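PDB 6NOR: putative NAD dependent dehydrogenase from Micromonospora echinospora, which binds NAD and probably works as an NAD-dependent oxidoreductase in the biosynthesis of the antibiotic gentamicin. Local coordinates for residues A[149-154]-A[203-208]; A[318-323]-A[328-333]; A[36-41]-A[306-311]; A[123-128]-A[336-341]. All coordinates share one frame; numbering follows the deposited sequence.

Contact 1: residues A[149-154]-A[203-208]; sequences PKFVRA and VELCRW
Trp208 carries CG anti to the backbone N (chi1 174°), which sends its indole across toward Phe151, while Phe151 and Leu205 hold CG beside the backbone N (chi1 -74° and -73°), from where phenyl ring and isobutyl group cross at about a right angle. The two helices, 149-157 and 199-209, belong to the C-terminal domain of the GFO/IDH/MocA family and pack on its mixed sheet: Ala154 rests on strand 270-275, Leu205 on strand 167-175. They run in nearly the same direction, but their axes come no nearer than 11.9 Å. That spacing is too wide for the backbones to meet, and long side chains bridge it.

The benzo end of the indole does most of the work. Phe151 CB sits at its edge, in the ring plane, 3.9 Å from Trp208 CZ3, and Val152 N approaches another part of the same edge, 3.8 Å from Trp208 CH2. One turn back along the second helix, Leu205 sets a methyl against the phenyl ring: Leu205 CD2 to Phe151 CD2 is 4.1 Å. No hydrogen bond passes between the segments, and this buried join rests on van der Waals contact, mostly apolar.

The indole is held further by His155, which stacks on it, and by His332, edge-to-face. On the far flank of helix 149-157, Arg153 binds backbone carbonyls of Glu304 and Ala292 of the second subunit. Back at the interface, the tightest approach is that of Phe151 O, 3.4 Å from Trp208 CH2.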
loop_
_atom_site.group_PDB
_atom_site.type_symbol
_atom_site.label_atom_id
_atom_site.label_comp_id
_atom_site.label_asym_id
_atom_site.label_seq_id
_atom_site.Cartn_x
_atom_site.Cartn_y
_atom_site.Cartn_z
ATOM N N PRO A 149 12.758 -14.884 -6.741
ATOM C CA PRO A 149 11.881 -14.764 -7.910
ATOM C C PRO A 149 11.402 -13.326 -8.148
ATOM O O PRO A 149 11.419 -12.824 -9.273
ATOM C CB PRO A 149 10.705 -15.666 -7.546
ATOM C CG PRO A 149 11.259 -16.632 -6.568
ATOM C CD PRO A 149 12.288 -15.904 -5.791
ATOM N N LYS A 150 10.986 -12.673 -7.073
ATOM C CA LYS A 150 10.532 -11.298 -7.140
ATOM C C LYS A 150 11.635 -10.344 -7.577
ATOM O O LYS A 150 11.395 -9.456 -8.390
ATOM C CB LYS A 150 9.968 -10.871 -5.780
ATOM C CG LYS A 150 9.430 -9.486 -5.737
ATOM C CD LYS A 150 8.878 -9.156 -4.366
ATOM C CE LYS A 150 7.869 -10.194 -3.944
ATOM N NZ LYS A 150 7.309 -9.829 -2.655
ATOM N N PHE A 151 12.839 -10.526 -7.035
ATOM C CA PHE A 151 13.967 -9.664 -7.359
ATOM C C PHE A 151 14.507 -9.939 -8.758
ATOM O O PHE A 151 14.961 -9.039 -9.423
ATOM C CB PHE A 151 15.077 -9.831 -6.317
ATOM C CG PHE A 151 14.770 -9.190 -4.987
ATOM C CD1 PHE A 151 13.731 -8.293 -4.851
ATOM C CD2 PHE A 151 15.501 -9.507 -3.876
ATOM C CE1 PHE A 151 13.445 -7.709 -3.618
ATOM C CE2 PHE A 151 15.229 -8.931 -2.648
ATOM C CZ PHE A 151 14.198 -8.031 -2.518
ATOM N N VAL A 152 14.438 -11.182 -9.208
ATOM C CA VAL A 152 14.821 -11.526 -10.560
ATOM C C VAL A 152 13.937 -10.800 -11.562
ATOM O O VAL A 152 14.424 -10.172 -12.496
ATOM C CB VAL A 152 14.739 -13.049 -10.788
ATOM C CG1 VAL A 152 14.877 -13.371 -12.242
ATOM C CG2 VAL A 152 15.821 -13.754 -9.985
ATOM N N ARG A 153 12.631 -10.866 -11.340
ATOM C CA ARG A 153 11.684 -10.062 -12.094
ATOM C C ARG A 153 12.029 -8.582 -12.093
ATOM O O ARG A 153 12.035 -7.952 -13.130
ATOM C CB ARG A 153 10.280 -10.245 -11.538
ATOM C CG ARG A 153 9.248 -9.433 -12.271
ATOM C CD ARG A 153 9.249 -9.767 -13.752
ATOM N NE ARG A 153 7.973 -9.460 -14.366
ATOM C CZ ARG A 153 7.822 -9.038 -15.613
ATOM N NH1 ARG A 153 8.878 -8.856 -16.382
ATOM N NH2 ARG A 153 6.609 -8.794 -16.087
ATOM N N ALA A 154 12.320 -8.026 -10.928
ATOM C CA ALA A 154 12.641 -6.611 -10.838
ATOM C C ALA A 154 13.968 -6.289 -11.546
ATOM O O ALA A 154 14.128 -5.224 -12.152
ATOM C CB ALA A 154 12.696 -6.176 -9.383
ATOM N N VAL A 203 24.927 -5.016 -0.629
ATOM C CA VAL A 203 25.937 -4.666 -1.627
ATOM C C VAL A 203 25.821 -5.565 -2.855
ATOM O O VAL A 203 25.911 -5.092 -3.968
ATOM C CB VAL A 203 27.349 -4.735 -1.051
ATOM C CG1 VAL A 203 28.362 -4.580 -2.154
ATOM C CG2 VAL A 203 27.539 -3.626 -0.017
ATOM N N GLU A 204 25.572 -6.850 -2.660
ATOM C CA GLU A 204 25.419 -7.735 -3.802
ATOM C C GLU A 204 24.195 -7.320 -4.647
ATOM O O GLU A 204 24.286 -7.243 -5.875
ATOM C CB GLU A 204 25.305 -9.201 -3.348
ATOM C CG GLU A 204 25.411 -10.220 -4.486
ATOM C CD GLU A 204 25.599 -11.676 -4.011
ATOM O OE1 GLU A 204 25.376 -11.960 -2.816
ATOM O OE2 GLU A 204 25.966 -12.540 -4.845
ATOM N N LEU A 205 23.074 -7.030 -3.986
ATOM C CA LEU A 205 21.853 -6.594 -4.672
ATOM C C LEU A 205 22.055 -5.301 -5.436
ATOM O O LEU A 205 21.639 -5.212 -6.576
ATOM C CB LEU A 205 20.709 -6.419 -3.688
ATOM C CG LEU A 205 20.162 -7.750 -3.189
ATOM C CD1 LEU A 205 19.298 -7.570 -1.938
ATOM C CD2 LEU A 205 19.392 -8.447 -4.313
ATOM N N CYS A 206 22.704 -4.313 -4.817
ATOM C CA CYS A 206 23.014 -3.050 -5.500
ATOM C C CYS A 206 23.783 -3.239 -6.804
ATOM O O CYS A 206 23.356 -2.753 -7.846
ATOM C CB CYS A 206 23.836 -2.119 -4.610
ATOM S SG CYS A 206 22.936 -1.048 -3.519
ATOM N N ARG A 207 24.940 -3.898 -6.728
ATOM C CA ARG A 207 25.762 -4.217 -7.906
ATOM C C ARG A 207 24.942 -4.824 -9.006
ATOM O O ARG A 207 24.965 -4.390 -10.141
ATOM C CB ARG A 207 26.845 -5.237 -7.575
ATOM C CG ARG A 207 28.022 -4.758 -6.857
ATOM C CD ARG A 207 29.023 -5.913 -6.736
ATOM N NE ARG A 207 29.876 -6.074 -7.915
ATOM C CZ ARG A 207 29.990 -7.207 -8.595
ATOM N NH1 ARG A 207 29.285 -8.271 -8.242
ATOM N NH2 ARG A 207 30.796 -7.276 -9.637
ATOM N N TRP A 208 24.243 -5.876 -8.626
ATOM C CA TRP A 208 23.505 -6.724 -9.535
ATOM C C TRP A 208 22.399 -5.969 -10.223
ATOM O O TRP A 208 22.248 -6.061 -11.433
ATOM C CB TRP A 208 22.946 -7.904 -8.765
ATOM C CG TRP A 208 22.037 -8.809 -9.518
ATOM C CD1 TRP A 208 22.325 -9.516 -10.661
ATOM C CD2 TRP A 208 20.704 -9.169 -9.146
ATOM N NE1 TRP A 208 21.241 -10.275 -11.021
ATOM C CE2 TRP A 208 20.238 -10.084 -10.105
ATOM C CE3 TRP A 208 19.859 -8.798 -8.095
ATOM C CZ2 TRP A 208 18.961 -10.633 -10.046
ATOM C CZ3 TRP A 208 18.587 -9.349 -8.038
ATOM C CH2 TRP A 208 18.151 -10.249 -9.008
#

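Contact 2: residues A[318-323]-A[328-333]; sequences RQVVDA and RPMTHT
Arg328 lies early in the loop after helix 313-326, which turns back beside Asp322 and Gln319. Its amide makes a weak hydrogen bond, Arg328 N to Asp322 O at 3.4 Å. With CG anti to N and the chain extended as far as NE, the side chain runs alongside that of Asp322, pointing the same way, and ends in a salt bridge: Arg328 NH1 to Asp322 OD2, 3.3 Å. The oxygen lies 11° from the guanidinium plane and offers its anti lone pair, while Asp322 OD1 is taken by Arg48. Gln319 crosses the same guanidinium, its amide plane turned 37° from it, and brings CG to 3.3 Å from Arg328 NH1. With an alanine here, the guanidinium would probably lose this lateral support and be freer to swing about its link to Asp322.

Arg328 O also receives a CA-H contact from Ala323 CA, at 3.4 Å. Two residues on, Met330 lays CG against Ala323 CB at 3.9 Å, and the bend at chi3 (82°) brings CE to 3.5 Å from Val320 CG2. Thr331 adds only a loose approach to Gln319. His332 then meets Tyr147 edge-to-face, and Thr333 is the N-cap of helix 334-353, its N bonded to Asp336 OD2 as in one half of a capping box. The whole is a connection between consecutive helices, its loop folded back on the first and capping the second.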
loop_
_atom_site.group_PDB
_atom_site.type_symbol
_atom_site.label_atom_id
_atom_site.label_comp_id
_atom_site.label_asym_id
_atom_site.label_seq_id
_atom_site.Cartn_x
_atom_site.Cartn_y
_atom_site.Cartn_z
ATOM N N ARG A 318 19.425 -25.031 -6.287
ATOM C CA ARG A 318 19.207 -25.811 -7.482
ATOM C C ARG A 318 20.295 -25.499 -8.492
ATOM O O ARG A 318 20.829 -26.381 -9.137
ATOM C CB ARG A 318 17.839 -25.552 -8.094
ATOM C CG ARG A 318 17.578 -26.459 -9.295
ATOM C CD ARG A 318 16.324 -26.080 -10.046
ATOM N NE ARG A 318 15.148 -26.002 -9.179
ATOM C CZ ARG A 318 14.410 -24.905 -9.020
ATOM N NH1 ARG A 318 14.731 -23.790 -9.667
ATOM N NH2 ARG A 318 13.352 -24.921 -8.222
ATOM N N GLN A 319 20.640 -24.234 -8.616
ATOM C CA GLN A 319 21.663 -23.854 -9.562
ATOM C C GLN A 319 23.060 -24.291 -9.134
ATOM O O GLN A 319 23.906 -24.552 -9.975
ATOM C CB GLN A 319 21.627 -22.356 -9.779
ATOM C CG GLN A 319 20.416 -21.969 -10.562
ATOM C CD GLN A 319 20.493 -20.568 -11.075
ATOM O OE1 GLN A 319 21.570 -20.081 -11.436
ATOM N NE2 GLN A 319 19.347 -19.898 -11.114
ATOM N N VAL A 320 23.306 -24.368 -7.835
ATOM C CA VAL A 320 24.581 -24.878 -7.362
ATOM C C VAL A 320 24.734 -26.377 -7.673
ATOM O O VAL A 320 25.752 -26.816 -8.187
ATOM C CB VAL A 320 24.741 -24.641 -5.866
ATOM C CG1 VAL A 320 25.899 -25.427 -5.343
ATOM C CG2 VAL A 320 24.935 -23.147 -5.596
ATOM N N VAL A 321 23.696 -27.143 -7.389
ATOM C CA VAL A 321 23.660 -28.544 -7.733
ATOM C C VAL A 321 23.756 -28.781 -9.250
ATOM O O VAL A 321 24.443 -29.694 -9.683
ATOM C CB VAL A 321 22.395 -29.190 -7.177
ATOM C CG1 VAL A 321 22.231 -30.614 -7.712
ATOM C CG2 VAL A 321 22.434 -29.175 -5.650
ATOM N N ASP A 322 23.100 -27.949 -10.056
ATOM C CA ASP A 322 23.231 -28.036 -11.504
ATOM C C ASP A 322 24.675 -27.793 -11.943
ATOM O O ASP A 322 25.128 -28.388 -12.907
ATOM C CB ASP A 322 22.314 -27.033 -12.221
ATOM C CG ASP A 322 20.822 -27.345 -12.041
ATOM O OD1 ASP A 322 20.461 -28.487 -11.666
ATOM O OD2 ASP A 322 20.006 -26.429 -12.285
ATOM N N ALA A 323 25.393 -26.914 -11.249
ATOM C CA ALA A 323 26.775 -26.619 -11.605
ATOM C C ALA A 323 27.682 -27.814 -11.325
ATOM O O ALA A 323 28.525 -28.152 -12.131
ATOM C CB ALA A 323 27.284 -25.390 -10.857
ATOM N N ARG A 328 26.717 -26.866 -15.450
ATOM C CA ARG A 328 26.018 -25.643 -15.849
ATOM C C ARG A 328 26.598 -24.394 -15.157
ATOM O O ARG A 328 26.448 -24.237 -13.952
ATOM C CB ARG A 328 24.531 -25.775 -15.539
ATOM C CG ARG A 328 23.707 -24.616 -16.013
ATOM C CD ARG A 328 22.457 -24.474 -15.168
ATOM N NE ARG A 328 21.901 -23.131 -15.266
ATOM C CZ ARG A 328 20.971 -22.647 -14.453
ATOM N NH1 ARG A 328 20.493 -23.406 -13.477
ATOM N NH2 ARG A 328 20.521 -21.408 -14.619
ATOM N N PRO A 329 27.258 -23.506 -15.920
ATOM C CA PRO A 329 28.006 -22.385 -15.329
ATOM C C PRO A 329 27.103 -21.450 -14.549
ATOM O O PRO A 329 25.979 -21.192 -14.961
ATOM C CB PRO A 329 28.610 -21.683 -16.543
ATOM C CG PRO A 329 27.684 -22.021 -17.662
ATOM C CD PRO A 329 27.203 -23.418 -17.388
ATOM N N MET A 330 27.568 -20.974 -13.405
ATOM C CA MET A 330 26.691 -20.185 -12.553
ATOM C C MET A 330 26.614 -18.723 -12.969
ATOM O O MET A 330 27.542 -18.166 -13.540
ATOM C CB MET A 330 27.122 -20.296 -11.093
ATOM C CG MET A 330 26.680 -21.598 -10.449
ATOM S SD MET A 330 27.421 -21.846 -8.859
ATOM C CE MET A 330 26.347 -20.849 -7.871
ATOM N N THR A 331 25.465 -18.127 -12.691
ATOM C CA THR A 331 25.235 -16.714 -12.912
ATOM C C THR A 331 26.105 -15.863 -11.997
ATOM O O THR A 331 26.698 -14.882 -12.411
ATOM C CB THR A 331 23.775 -16.379 -12.665
ATOM O OG1 THR A 331 22.954 -17.205 -13.502
ATOM C CG2 THR A 331 23.510 -14.886 -12.903
ATOM N N HIS A 332 26.177 -16.275 -10.742
ATOM C CA HIS A 332 26.936 -15.565 -9.738
ATOM C C HIS A 332 28.163 -16.370 -9.305
ATOM O O HIS A 332 28.060 -17.493 -8.831
ATOM C CB HIS A 332 26.015 -15.227 -8.573
ATOM C CG HIS A 332 24.755 -14.554 -9.013
ATOM N ND1 HIS A 332 24.703 -13.216 -9.336
ATOM C CD2 HIS A 332 23.503 -15.039 -9.209
ATOM C CE1 HIS A 332 23.478 -12.903 -9.711
ATOM N NE2 HIS A 332 22.731 -13.987 -9.644
ATOM N N THR A 333 29.330 -15.774 -9.495
ATOM C CA THR A 333 30.599 -16.487 -9.416
ATOM C C THR A 333 31.467 -15.948 -8.293
ATOM O O THR A 333 31.124 -14.940 -7.680
ATOM C CB THR A 333 31.361 -16.358 -10.733
ATOM O OG1 THR A 333 31.712 -14.984 -10.926
ATOM C CG2 THR A 333 30.497 -16.837 -11.889
#

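Contact 3: residues A[36-41]-A[306-311]; sequences GGVHAE and EWIRNS
Val38 carries this contact, its two methyls dividing the work. CG2 reaches the benzo end of Trp307, 4.0 Å from CH2, and CG1 lies 4.2 Å from Ile308 CG2, the valine and isoleucine side chains sliding past each other in opposite directions. Val38 sits on helix 34-44, the first helix of the NAD-binding Rossmann fold; Gly36, two residues earlier, fits the last glycine of a GxGxxG pattern. On the exposed side, Glu41 OE2 comes to 4.3 Å from Ile308 CD1.

Next comes what sets these groups. Trp307 has CG between its backbone N and carbonyl carbon (chi1 74°), a turn that folds the indole back over its own neighbour, with Ile308 CG1 3.5 Å above the middle of one face. Trp294 meets the indole edge-to-face. Phe34 touches Trp307 and Tyr313 touches both Trp307 and Ile308; both bind NAD, so the patch borders the cofactor pocket. Farther out, at the subunit interface, Glu306 pairs with Arg309 of the second subunit, and Arg309 with Glu306 of that subunit. Trp307 O, in turn, accepts from Ser311 N and Ser311 OG, which reach it from opposite faces of its carbonyl plane, the hydroxyl at 2.8 Å.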
loop_
_atom_site.group_PDB
_atom_site.type_symbol
_atom_site.label_atom_id
_atom_site.label_comp_id
_atom_site.label_asym_id
_atom_site.label_seq_id
_atom_site.Cartn_x
_atom_site.Cartn_y
_atom_site.Cartn_z
ATOM N N GLY A 36 22.136 -24.156 8.294
ATOM C CA GLY A 36 22.370 -25.534 7.919
ATOM C C GLY A 36 21.068 -26.309 7.834
ATOM O O GLY A 36 20.911 -27.192 6.999
ATOM N N GLY A 37 20.119 -25.971 8.694
ATOM C CA GLY A 37 18.799 -26.571 8.605
ATOM C C GLY A 37 18.030 -26.183 7.344
ATOM O O GLY A 37 17.433 -27.031 6.692
ATOM N N VAL A 38 18.034 -24.899 7.008
ATOM C CA VAL A 38 17.382 -24.424 5.793
ATOM C C VAL A 38 17.934 -25.134 4.560
ATOM O O VAL A 38 17.171 -25.570 3.687
ATOM C CB VAL A 38 17.556 -22.902 5.603
ATOM C CG1 VAL A 38 16.923 -22.436 4.270
ATOM C CG2 VAL A 38 16.962 -22.151 6.784
ATOM N N HIS A 39 19.259 -25.235 4.485
ATOM C CA HIS A 39 19.887 -25.865 3.337
ATOM C C HIS A 39 19.564 -27.351 3.295
ATOM O O HIS A 39 19.293 -27.903 2.231
ATOM C CB HIS A 39 21.399 -25.664 3.352
ATOM C CG HIS A 39 21.833 -24.308 2.917
ATOM N ND1 HIS A 39 21.642 -23.849 1.634
ATOM C CD2 HIS A 39 22.486 -23.324 3.576
ATOM C CE1 HIS A 39 22.146 -22.635 1.521
ATOM N NE2 HIS A 39 22.660 -22.292 2.686
ATOM N N ALA A 40 19.594 -27.992 4.452
ATOM C CA ALA A 40 19.222 -29.404 4.568
ATOM C C ALA A 40 17.809 -29.635 4.060
ATOM O O ALA A 40 17.532 -30.645 3.411
ATOM C CB ALA A 40 19.333 -29.883 6.011
ATOM N N GLU A 41 16.916 -28.694 4.360
ATOM C CA GLU A 41 15.535 -28.825 3.919
ATOM C C GLU A 41 15.421 -28.559 2.429
ATOM O O GLU A 41 14.672 -29.228 1.736
ATOM C CB GLU A 41 14.617 -27.886 4.704
ATOM C CG GLU A 41 13.267 -27.698 4.053
ATOM C CD GLU A 41 12.151 -27.447 5.039
ATOM O OE1 GLU A 41 10.973 -27.632 4.651
ATOM O OE2 GLU A 41 12.448 -27.062 6.192
ATOM N N GLU A 306 5.641 -18.952 1.814
ATOM C CA GLU A 306 6.808 -19.592 1.213
ATOM C C GLU A 306 8.109 -18.821 1.407
ATOM O O GLU A 306 8.792 -18.487 0.440
ATOM C CB GLU A 306 6.564 -19.831 -0.281
ATOM C CG GLU A 306 5.609 -20.973 -0.571
ATOM C CD GLU A 306 5.556 -21.385 -2.042
ATOM O OE1 GLU A 306 5.928 -20.589 -2.928
ATOM O OE2 GLU A 306 5.123 -22.523 -2.315
ATOM N N TRP A 307 8.471 -18.562 2.658
ATOM C CA TRP A 307 9.580 -17.663 2.921
ATOM C C TRP A 307 10.911 -18.201 2.386
ATOM O O TRP A 307 11.756 -17.434 1.948
ATOM C CB TRP A 307 9.664 -17.335 4.422
ATOM C CG TRP A 307 10.171 -18.404 5.327
ATOM C CD1 TRP A 307 9.432 -19.326 6.017
ATOM C CD2 TRP A 307 11.537 -18.640 5.683
ATOM N NE1 TRP A 307 10.260 -20.134 6.762
ATOM C CE2 TRP A 307 11.555 -19.729 6.578
ATOM C CE3 TRP A 307 12.743 -18.036 5.327
ATOM C CZ2 TRP A 307 12.734 -20.236 7.115
ATOM C CZ3 TRP A 307 13.913 -18.535 5.861
ATOM C CH2 TRP A 307 13.904 -19.633 6.738
ATOM N N ILE A 308 11.079 -19.519 2.372
ATOM C CA ILE A 308 12.319 -20.107 1.895
ATOM C C ILE A 308 12.475 -19.965 0.391
ATOM O O ILE A 308 13.490 -19.483 -0.084
ATOM C CB ILE A 308 12.415 -21.578 2.269
ATOM C CG1 ILE A 308 12.436 -21.733 3.792
ATOM C CG2 ILE A 308 13.654 -22.179 1.670
ATOM C CD1 ILE A 308 12.620 -23.182 4.273
ATOM N N ARG A 309 11.469 -20.383 -0.358
ATOM C CA ARG A 309 11.490 -20.188 -1.795
ATOM C C ARG A 309 11.529 -18.710 -2.189
ATOM O O ARG A 309 12.252 -18.310 -3.090
ATOM C CB ARG A 309 10.278 -20.851 -2.430
ATOM C CG ARG A 309 10.336 -20.907 -3.933
ATOM C CD ARG A 309 9.074 -21.558 -4.506
ATOM N NE ARG A 309 9.292 -21.854 -5.911
ATOM C CZ ARG A 309 9.204 -20.960 -6.888
ATOM N NH1 ARG A 309 8.866 -19.708 -6.624
ATOM N NH2 ARG A 309 9.447 -21.320 -8.137
ATOM N N ASN A 310 10.749 -17.890 -1.508
ATOM C CA ASN A 310 10.680 -16.496 -1.875
ATOM C C ASN A 310 11.939 -15.714 -1.516
ATOM O O ASN A 310 12.194 -14.683 -2.108
ATOM C CB ASN A 310 9.451 -15.856 -1.254
ATOM C CG ASN A 310 8.217 -16.083 -2.085
ATOM O OD1 ASN A 310 8.312 -16.208 -3.287
ATOM N ND2 ASN A 310 7.055 -16.121 -1.456
ATOM N N SER A 311 12.747 -16.222 -0.587
ATOM C CA SER A 311 14.035 -15.590 -0.286
ATOM C C SER A 311 15.129 -16.013 -1.250
ATOM O O SER A 311 16.235 -15.496 -1.183
ATOM C CB SER A 311 14.505 -15.912 1.137
ATOM O OG SER A 311 13.662 -15.351 2.127
#

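Contact 4: residues A[123-128]-A[336-341]; sequences GHARQL and DAVAVV
An antiparallel helix pair links the Rossmann domain to the C-terminal part of the chain, with Ala125 and Arg126 of helix 122-134 facing Val338 and Val341 of helix 334-353. The axes come within 9.3 Å at 172°, and the small Ala125 lets the backbones close in: its CA lies 5.8 Å from Val338 CA. Val338 straddles two residues. Its CG2 touches Ala125 CB at 3.9 Å, while CG1, set anti to the valine's own N, turns to Arg126, 4.1 Å from CG. The arginine chain, extended from CG to NE, crosses the valine at about a right angle and lays one guanidinium face over that same methyl, which stands 4.0 Å above the plane toward the rim. A glycine in place of Val338 is likely to open a gap beside Ala125 and leave the Arg126 guanidinium without its apolar support. A turn later Val341 CG2 reaches Ala125 CB at 4.4 Å.

No hydrogen bond joins the two segments; Arg126 NH2 makes a long, weak ion pair with Glu342. Behind the pair, Leu128 packs on helix 98-107, and Val340 and Val341 rest on Trp200 of helix 199-209, so helix 334-353 lies between helices 122-134 and 199-209.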
loop_
_atom_site.group_PDB
_atom_site.type_symbol
_atom_site.label_atom_id
_atom_site.label_comp_id
_atom_site.label_asym_id
_atom_site.label_seq_id
_atom_site.Cartn_x
_atom_site.Cartn_y
_atom_site.Cartn_z
ATOM N N GLY A 123 42.036 -11.041 0.368
ATOM C CA GLY A 123 43.039 -12.064 0.112
ATOM C C GLY A 123 42.498 -13.476 0.173
ATOM O O GLY A 123 42.660 -14.264 -0.753
ATOM N N HIS A 124 41.831 -13.787 1.271
ATOM C CA HIS A 124 41.221 -15.095 1.458
ATOM C C HIS A 124 40.251 -15.436 0.350
ATOM O O HIS A 124 40.152 -16.577 -0.049
ATOM C CB HIS A 124 40.493 -15.155 2.787
ATOM C CG HIS A 124 41.403 -15.187 3.967
ATOM N ND1 HIS A 124 40.965 -14.962 5.253
ATOM C CD2 HIS A 124 42.733 -15.407 4.055
ATOM C CE1 HIS A 124 41.988 -15.051 6.084
ATOM N NE2 HIS A 124 43.072 -15.314 5.380
ATOM N N ALA A 125 39.542 -14.438 -0.155
ATOM C CA ALA A 125 38.523 -14.698 -1.164
ATOM C C ALA A 125 39.176 -15.014 -2.487
ATOM O O ALA A 125 38.794 -15.962 -3.148
ATOM C CB ALA A 125 37.567 -13.505 -1.314
ATOM N N ARG A 126 40.154 -14.213 -2.877
ATOM C CA ARG A 126 40.873 -14.478 -4.115
ATOM C C ARG A 126 41.604 -15.821 -4.062
ATOM O O ARG A 126 41.657 -16.538 -5.050
ATOM C CB ARG A 126 41.870 -13.356 -4.421
ATOM C CG ARG A 126 41.227 -12.030 -4.690
ATOM C CD ARG A 126 42.273 -10.998 -5.046
ATOM N NE ARG A 126 41.715 -9.724 -5.477
ATOM C CZ ARG A 126 41.546 -9.364 -6.743
ATOM N NH1 ARG A 126 41.857 -10.196 -7.722
ATOM N NH2 ARG A 126 41.042 -8.173 -7.027
ATOM N N GLN A 127 42.144 -16.162 -2.897
ATOM C CA GLN A 127 42.942 -17.379 -2.749
ATOM C C GLN A 127 42.096 -18.628 -2.663
ATOM O O GLN A 127 42.467 -19.676 -3.188
ATOM C CB GLN A 127 43.849 -17.245 -1.526
ATOM C CG GLN A 127 44.888 -16.169 -1.783
ATOM C CD GLN A 127 45.598 -15.713 -0.546
ATOM O OE1 GLN A 127 45.840 -16.489 0.360
ATOM N NE2 GLN A 127 45.950 -14.450 -0.508
ATOM N N LEU A 128 40.954 -18.522 -2.011
ATOM C CA LEU A 128 40.001 -19.620 -2.002
ATOM C C LEU A 128 39.491 -19.886 -3.418
ATOM O O LEU A 128 39.395 -21.022 -3.867
ATOM C CB LEU A 128 38.847 -19.284 -1.096
ATOM C CG LEU A 128 38.172 -20.383 -0.304
ATOM C CD1 LEU A 128 39.197 -21.252 0.360
ATOM C CD2 LEU A 128 37.291 -19.717 0.740
ATOM N N ASP A 336 32.112 -12.251 -8.148
ATOM C CA ASP A 336 31.113 -11.406 -7.525
ATOM C C ASP A 336 31.346 -11.340 -6.015
ATOM O O ASP A 336 31.256 -10.272 -5.403
ATOM C CB ASP A 336 29.698 -11.900 -7.845
ATOM C CG ASP A 336 29.396 -11.880 -9.336
ATOM O OD1 ASP A 336 29.358 -10.778 -9.914
ATOM O OD2 ASP A 336 29.165 -12.960 -9.928
ATOM N N ALA A 337 31.678 -12.471 -5.413
ATOM C CA ALA A 337 31.957 -12.463 -3.986
ATOM C C ALA A 337 33.185 -11.600 -3.658
ATOM O O ALA A 337 33.174 -10.850 -2.679
ATOM C CB ALA A 337 32.150 -13.872 -3.482
ATOM N N VAL A 338 34.237 -11.697 -4.472
ATOM C CA VAL A 338 35.420 -10.875 -4.266
ATOM C C VAL A 338 35.060 -9.388 -4.332
ATOM O O VAL A 338 35.541 -8.586 -3.540
ATOM C CB VAL A 338 36.524 -11.190 -5.320
ATOM C CG1 VAL A 338 37.597 -10.143 -5.301
ATOM C CG2 VAL A 338 37.137 -12.540 -5.063
ATOM N N ALA A 339 34.205 -9.015 -5.278
ATOM C CA ALA A 339 33.828 -7.623 -5.387
ATOM C C ALA A 339 33.077 -7.161 -4.129
ATOM O O ALA A 339 33.293 -6.060 -3.648
ATOM C CB ALA A 339 32.995 -7.398 -6.631
ATOM N N VAL A 340 32.211 -8.012 -3.586
ATOM C CA VAL A 340 31.471 -7.650 -2.378
ATOM C C VAL A 340 32.415 -7.523 -1.187
ATOM O O VAL A 340 32.314 -6.584 -0.409
ATOM C CB VAL A 340 30.375 -8.679 -2.041
ATOM C CG1 VAL A 340 29.791 -8.397 -0.688
ATOM C CG2 VAL A 340 29.292 -8.676 -3.098
ATOM N N VAL A 341 33.337 -8.475 -1.045
ATOM C CA VAL A 341 34.248 -8.461 0.094
ATOM C C VAL A 341 35.095 -7.175 0.123
ATOM O O VAL A 341 35.306 -6.597 1.182
ATOM C CB VAL A 341 35.185 -9.706 0.105
ATOM C CG1 VAL A 341 36.227 -9.575 1.182
ATOM C CG2 VAL A 341 34.383 -10.987 0.333
#

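In the fold
Helix 334-353 ties much of this together: it forms one side of contact 4, follows directly on the loop of contact 2, and meets contact 1 through the salt bridge Arg207 NH1 to Asp336 OD1, 3.0 Å. Contact 1 belongs to the C-terminal domain; contacts 3 and 4 each pair a Rossmann-domain helix with one from late in the chain, on opposite sides of the chain's centre, their centres about 25 Å apart. Along the sequence contacts 3 and 4 interleave, contact 1 falls within the spans of both, and contact 2 comes after contact 3 closes. The late helices thus return to the Rossmann domain, while contacts 1 and 3 also reach the second subunit.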